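Local coordinates for hypothetical conserved protein, GK1056 (Geobacillus kaustophilus, PDB 2QYH) that is of unknown function but belongs to the haloacid dehalogenase-like hydrolases and may act as a magnesium-dependent phosphatase, at residues 68-71 with 77-80; 39-44 with 48-53. All blocks are in the same frame, centred on the assembly; numbering follows the deposited sequence.

Contact 1 of 2, residues 68-71 with 77-80; sequences QYVV and LYKQ
A classic beta bulge interrupts the antiparallel hairpin of strands 69-72 and 75-79: Leu-77 and Tyr-78 of one strand both face Val-70 of the other. Val-70 O is gripped by two backbone donors, Leu-77 N at 2.6 Å and Tyr-78 N at 3.2 Å; the first lies in the carbonyl plane, the second is tilted 16° from it. In return Val-70 N donates to Tyr-78 O (2.8 Å). Beyond the strand ends, Gln-80 N reaches Gln-68 O at 2.9 Å, which keeps the two segments in register one pair further. The two strands form one margin of the mixed sheet of this HAD-like domain, 75-79 being one of its two edge strands within the chain, and helix 184-195 packs over the face that carries Val-70 and Tyr-78. On that face Val-70 CG2 meets the phenol ring of Tyr-78 at its edge, 4.1 Å from CD1. With CG anti to the backbone N (chi1 170°), the phenol runs along its own strand, and its OH donates to Gln-80 OE1 (3.0 Å). Across the sheet, Tyr-69 and Lys-79 form the non-hydrogen-bonded pair and lie side by side, with Tyr-69 CD1 against Lys-79 CB at 4.0 Å. Only the root of the lysine takes part, since its chain leads away to an exposed end, while the Tyr-69 ring also meets that of Tyr-144.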
loop_
_atom_site.group_PDB
_atom_site.type_symbol
_atom_site.label_atom_id
_atom_site.label_comp_id
_atom_site.label_asym_id
_atom_site.label_seq_id
_atom_site.Cartn_x
_atom_site.Cartn_y
_atom_site.Cartn_z
ATOM N N GLN D 68 -18.134 2.938 -9.155
ATOM C CA GLN D 68 -18.440 4.345 -8.909
ATOM C C GLN D 68 -17.308 5.354 -9.060
ATOM O O GLN D 68 -17.550 6.557 -8.998
ATOM C CB GLN D 68 -19.088 4.496 -7.534
ATOM C CG GLN D 68 -20.581 4.224 -7.570
ATOM C CD GLN D 68 -20.909 2.918 -8.258
ATOM O OE1 GLN D 68 -20.736 1.845 -7.687
ATOM N NE2 GLN D 68 -21.366 3.000 -9.496
ATOM N N TYR D 69 -16.087 4.870 -9.265
ATOM C CA TYR D 69 -14.922 5.735 -9.439
ATOM C C TYR D 69 -13.955 5.021 -10.386
ATOM O O TYR D 69 -13.311 4.045 -10.006
ATOM C CB TYR D 69 -14.245 5.989 -8.094
ATOM C CG TYR D 69 -13.196 7.073 -8.128
ATOM C CD1 TYR D 69 -13.553 8.415 -8.272
ATOM C CD2 TYR D 69 -11.850 6.760 -8.012
ATOM C CE1 TYR D 69 -12.581 9.423 -8.301
ATOM C CE2 TYR D 69 -10.873 7.750 -8.041
ATOM C CZ TYR D 69 -11.241 9.078 -8.185
ATOM O OH TYR D 69 -10.258 10.045 -8.215
ATOM N N VAL D 70 -13.869 5.516 -11.617
ATOM C CA VAL D 70 -13.030 4.908 -12.639
ATOM C C VAL D 70 -11.935 5.842 -13.126
ATOM O O VAL D 70 -12.210 6.955 -13.568
ATOM C CB VAL D 70 -13.895 4.490 -13.836
ATOM C CG1 VAL D 70 -13.058 3.716 -14.856
ATOM C CG2 VAL D 70 -15.081 3.667 -13.343
ATOM N N VAL D 71 -10.694 5.374 -13.069
ATOM C CA VAL D 71 -9.553 6.182 -13.482
ATOM C C VAL D 71 -8.802 5.579 -14.669
ATOM O O VAL D 71 -8.596 4.370 -14.731
ATOM C CB VAL D 71 -8.546 6.343 -12.307
ATOM C CG1 VAL D 71 -7.360 7.186 -12.748
ATOM C CG2 VAL D 71 -9.236 6.956 -11.102
ATOM N N LEU D 77 -12.035 9.094 -15.099
ATOM C CA LEU D 77 -12.736 8.899 -16.358
ATOM C C LEU D 77 -14.236 8.940 -16.154
ATOM O O LEU D 77 -14.985 9.360 -17.033
ATOM C CB LEU D 77 -12.348 7.547 -16.958
ATOM C CG LEU D 77 -12.754 7.361 -18.414
ATOM C CD1 LEU D 77 -11.572 7.657 -19.278
ATOM C CD2 LEU D 77 -13.230 5.945 -18.656
ATOM N N TYR D 78 -14.667 8.490 -14.986
ATOM C CA TYR D 78 -16.078 8.458 -14.652
ATOM C C TYR D 78 -16.242 8.379 -13.146
ATOM O O TYR D 78 -15.493 7.676 -12.472
ATOM C CB TYR D 78 -16.738 7.244 -15.314
ATOM C CG TYR D 78 -18.142 6.967 -14.839
ATOM C CD1 TYR D 78 -18.383 6.133 -13.750
ATOM C CD2 TYR D 78 -19.230 7.600 -15.436
ATOM C CE1 TYR D 78 -19.675 5.944 -13.269
ATOM C CE2 TYR D 78 -20.520 7.420 -14.962
ATOM C CZ TYR D 78 -20.741 6.598 -13.881
ATOM O OH TYR D 78 -22.030 6.456 -13.403
ATOM N N LYS D 79 -17.204 9.115 -12.610
ATOM C CA LYS D 79 -17.446 9.066 -11.179
ATOM C C LYS D 79 -18.902 9.323 -10.840
ATOM O O LYS D 79 -19.509 10.281 -11.306
ATOM C CB LYS D 79 -16.530 10.034 -10.427
ATOM C CG LYS D 79 -16.467 11.439 -10.961
ATOM C CD LYS D 79 -15.480 12.260 -10.147
ATOM C CE LYS D 79 -15.281 13.650 -10.740
ATOM N NZ LYS D 79 -16.570 14.393 -10.816
ATOM N N GLN D 80 -19.454 8.430 -10.029
ATOM C CA GLN D 80 -20.839 8.502 -9.609
ATOM C C GLN D 80 -20.933 8.514 -8.078
ATOM O O GLN D 80 -20.927 7.465 -7.437
ATOM C CB GLN D 80 -21.594 7.296 -10.162
ATOM C CG GLN D 80 -23.093 7.324 -9.956
ATOM C CD GLN D 80 -23.717 5.943 -10.115
ATOM O OE1 GLN D 80 -23.369 5.187 -11.030
ATOM N NE2 GLN D 80 -24.649 5.611 -9.225
#

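Contact 2 of 2, residues 39-44 with 48-53; sequences VAIATG and FMFEHV
Thr-43 OG1 is hydrogen-bonded to Arg-45 N just beyond the strand, and this bond helps to fix the side chain whose methyl packs on Phe-50. With OG1 anti to the backbone N (chi1 -178°), the hydroxyl is turned toward Arg-45 N and CG2 toward the aromatic ring. The methyl sits over one face of Phe-50 in a CH-pi contact, 4.0 Å from the ring centroid and 30° off the normal, displaced toward the CE2 and CZ side: Thr-43 CG2 is 3.5 Å from Phe-50 CE2. Ile-41, two residues back, approaches obliquely from the same side of the ring plane, at the CE1 and CD1 atoms. Its CG2 lies 3.7 Å from Phe-50 CE1, and its CD1 approaches Phe-50 CD1 at 3.9 Å, so both branches of the isoleucine share the contact as the two side chains slide past each other. Phe-50 occupies the N-cap position of helix 51-57, with Arg-54 in a cation-pi contact and Phe-62 edge-to-face with its ring. A glycerol, probably from the crystallisation liquor, lies about 4 Å from the Thr-43 side chain, which also touches residues of a probable HAD-type DxDx(T/V) motif. Phe-50, at the N-terminal edge of its helix, joins that helix to the end of strand 38-42 and the loop after it, within the beta-alpha-beta unit 38-42, 51-57, 62-64. Thr-43 is placed as the motif II threonine of HAD hydrolases, and is probably that residue.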
loop_
_atom_site.group_PDB
_atom_site.type_symbol
_atom_site.label_atom_id
_atom_site.label_comp_id
_atom_site.label_asym_id
_atom_site.label_seq_id
_atom_site.Cartn_x
_atom_site.Cartn_y
_atom_site.Cartn_z
ATOM N N VAL D 39 -3.735 -2.159 -19.135
ATOM C CA VAL D 39 -3.826 -2.995 -17.952
ATOM C C VAL D 39 -4.532 -2.214 -16.860
ATOM O O VAL D 39 -4.127 -1.101 -16.510
ATOM C CB VAL D 39 -2.438 -3.396 -17.448
ATOM C CG1 VAL D 39 -2.560 -4.207 -16.167
ATOM C CG2 VAL D 39 -1.723 -4.195 -18.517
ATOM N N ALA D 40 -5.588 -2.792 -16.316
ATOM C CA ALA D 40 -6.332 -2.109 -15.273
ATOM C C ALA D 40 -6.858 -3.080 -14.230
ATOM O O ALA D 40 -7.058 -4.270 -14.501
ATOM C CB ALA D 40 -7.492 -1.326 -15.889
ATOM N N ILE D 41 -7.067 -2.557 -13.029
ATOM C CA ILE D 41 -7.594 -3.343 -11.931
ATOM C C ILE D 41 -9.084 -3.035 -11.807
ATOM O O ILE D 41 -9.497 -1.902 -12.018
ATOM C CB ILE D 41 -6.894 -2.967 -10.613
ATOM C CG1 ILE D 41 -5.470 -3.529 -10.610
ATOM C CG2 ILE D 41 -7.714 -3.459 -9.418
ATOM C CD1 ILE D 41 -4.632 -3.126 -9.387
ATOM N N ALA D 42 -9.892 -4.040 -11.497
ATOM C CA ALA D 42 -11.328 -3.829 -11.309
ATOM C C ALA D 42 -11.625 -4.404 -9.938
ATOM O O ALA D 42 -11.442 -5.599 -9.713
ATOM C CB ALA D 42 -12.132 -4.555 -12.369
ATOM N N THR D 43 -12.084 -3.558 -9.024
ATOM C CA THR D 43 -12.342 -4.011 -7.666
ATOM C C THR D 43 -13.436 -3.219 -6.960
ATOM O O THR D 43 -13.841 -2.151 -7.414
ATOM C CB THR D 43 -11.048 -3.908 -6.829
ATOM O OG1 THR D 43 -11.282 -4.392 -5.503
ATOM C CG2 THR D 43 -10.587 -2.462 -6.758
ATOM N N GLY D 44 -13.909 -3.755 -5.842
ATOM C CA GLY D 44 -14.932 -3.069 -5.080
ATOM C C GLY D 44 -14.279 -2.160 -4.053
ATOM O O GLY D 44 -14.948 -1.355 -3.404
ATOM N N PHE D 48 -7.541 4.152 -2.247
ATOM C CA PHE D 48 -6.511 4.105 -1.218
ATOM C C PHE D 48 -6.305 2.740 -0.580
ATOM O O PHE D 48 -5.381 2.560 0.211
ATOM C CB PHE D 48 -6.790 5.137 -0.114
ATOM C CG PHE D 48 -8.043 4.878 0.676
ATOM C CD1 PHE D 48 -9.243 5.497 0.333
ATOM C CD2 PHE D 48 -8.027 4.013 1.769
ATOM C CE1 PHE D 48 -10.410 5.258 1.069
ATOM C CE2 PHE D 48 -9.191 3.765 2.511
ATOM C CZ PHE D 48 -10.381 4.389 2.160
HETATM N N MSE D 49 -7.151 1.775 -0.916
HETATM C CA MSE D 49 -7.029 0.440 -0.343
HETATM C C MSE D 49 -6.188 -0.509 -1.183
HETATM O O MSE D 49 -6.044 -1.683 -0.836
HETATM C CB MSE D 49 -8.412 -0.170 -0.119
HETATM C CG MSE D 49 -9.073 0.255 1.177
HETATM SE SE MSE D 49 -10.906 -0.353 1.315
HETATM C CE MSE D 49 -10.632 -2.273 1.323
ATOM N N PHE D 50 -5.646 -0.016 -2.293
ATOM C CA PHE D 50 -4.809 -0.861 -3.142
ATOM C C PHE D 50 -3.826 -0.047 -3.975
ATOM O O PHE D 50 -3.469 -0.414 -5.099
ATOM C CB PHE D 50 -5.673 -1.776 -4.036
ATOM C CG PHE D 50 -6.460 -1.057 -5.101
ATOM C CD1 PHE D 50 -6.022 -1.056 -6.426
ATOM C CD2 PHE D 50 -7.675 -0.439 -4.794
ATOM C CE1 PHE D 50 -6.781 -0.459 -7.435
ATOM C CE2 PHE D 50 -8.448 0.164 -5.797
ATOM C CZ PHE D 50 -7.997 0.151 -7.124
ATOM N N GLU D 51 -3.380 1.061 -3.396
ATOM C CA GLU D 51 -2.426 1.935 -4.057
ATOM C C GLU D 51 -1.038 1.291 -4.079
ATOM O O GLU D 51 -0.289 1.458 -5.040
ATOM C CB GLU D 51 -2.357 3.270 -3.328
ATOM C CG GLU D 51 -1.566 4.326 -4.055
ATOM C CD GLU D 51 -1.432 5.589 -3.239
ATOM O OE1 GLU D 51 -2.449 6.047 -2.669
ATOM O OE2 GLU D 51 -0.309 6.127 -3.172
ATOM N N HIS D 52 -0.694 0.561 -3.023
ATOM C CA HIS D 52 0.607 -0.089 -2.967
ATOM C C HIS D 52 0.745 -1.079 -4.131
ATOM O O HIS D 52 1.776 -1.112 -4.815
ATOM C CB HIS D 52 0.795 -0.816 -1.630
ATOM C CG HIS D 52 2.142 -1.460 -1.479
ATOM N ND1 HIS D 52 3.321 -0.747 -1.514
ATOM C CD2 HIS D 52 2.496 -2.760 -1.313
ATOM C CE1 HIS D 52 4.340 -1.573 -1.377
ATOM N NE2 HIS D 52 3.870 -2.801 -1.255
ATOM N N VAL D 53 -0.297 -1.882 -4.351
ATOM C CA VAL D 53 -0.291 -2.853 -5.439
ATOM C C VAL D 53 -0.124 -2.127 -6.773
ATOM O O VAL D 53 0.628 -2.571 -7.641
ATOM C CB VAL D 53 -1.611 -3.636 -5.510
ATOM C CG1 VAL D 53 -1.410 -4.899 -6.312
ATOM C CG2 VAL D 53 -2.112 -3.947 -4.111
#

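How the contacts relate
Both contacts reach the same mixed sheet, with centres 13 Å apart and nearest atoms about 6 Å apart. Contact 2 is wholly buried and lies closer to the centre of the chain, on one of the inner parallel strands; contact 1 is only partly buried, at the sheet margin. Their chemistry follows: backbone hydrogen bonds zip the two hairpin strands together in 68-71 with 77-80, whereas 39-44 with 48-53 joins strand to helix through apolar side chains around one aromatic ring. Strand 62-64 lies between them, bonded to strand 69-72 on one flank and to strand 38-42 on the other, and its Phe-62 touches Val-71, Ile-41 and Phe-50.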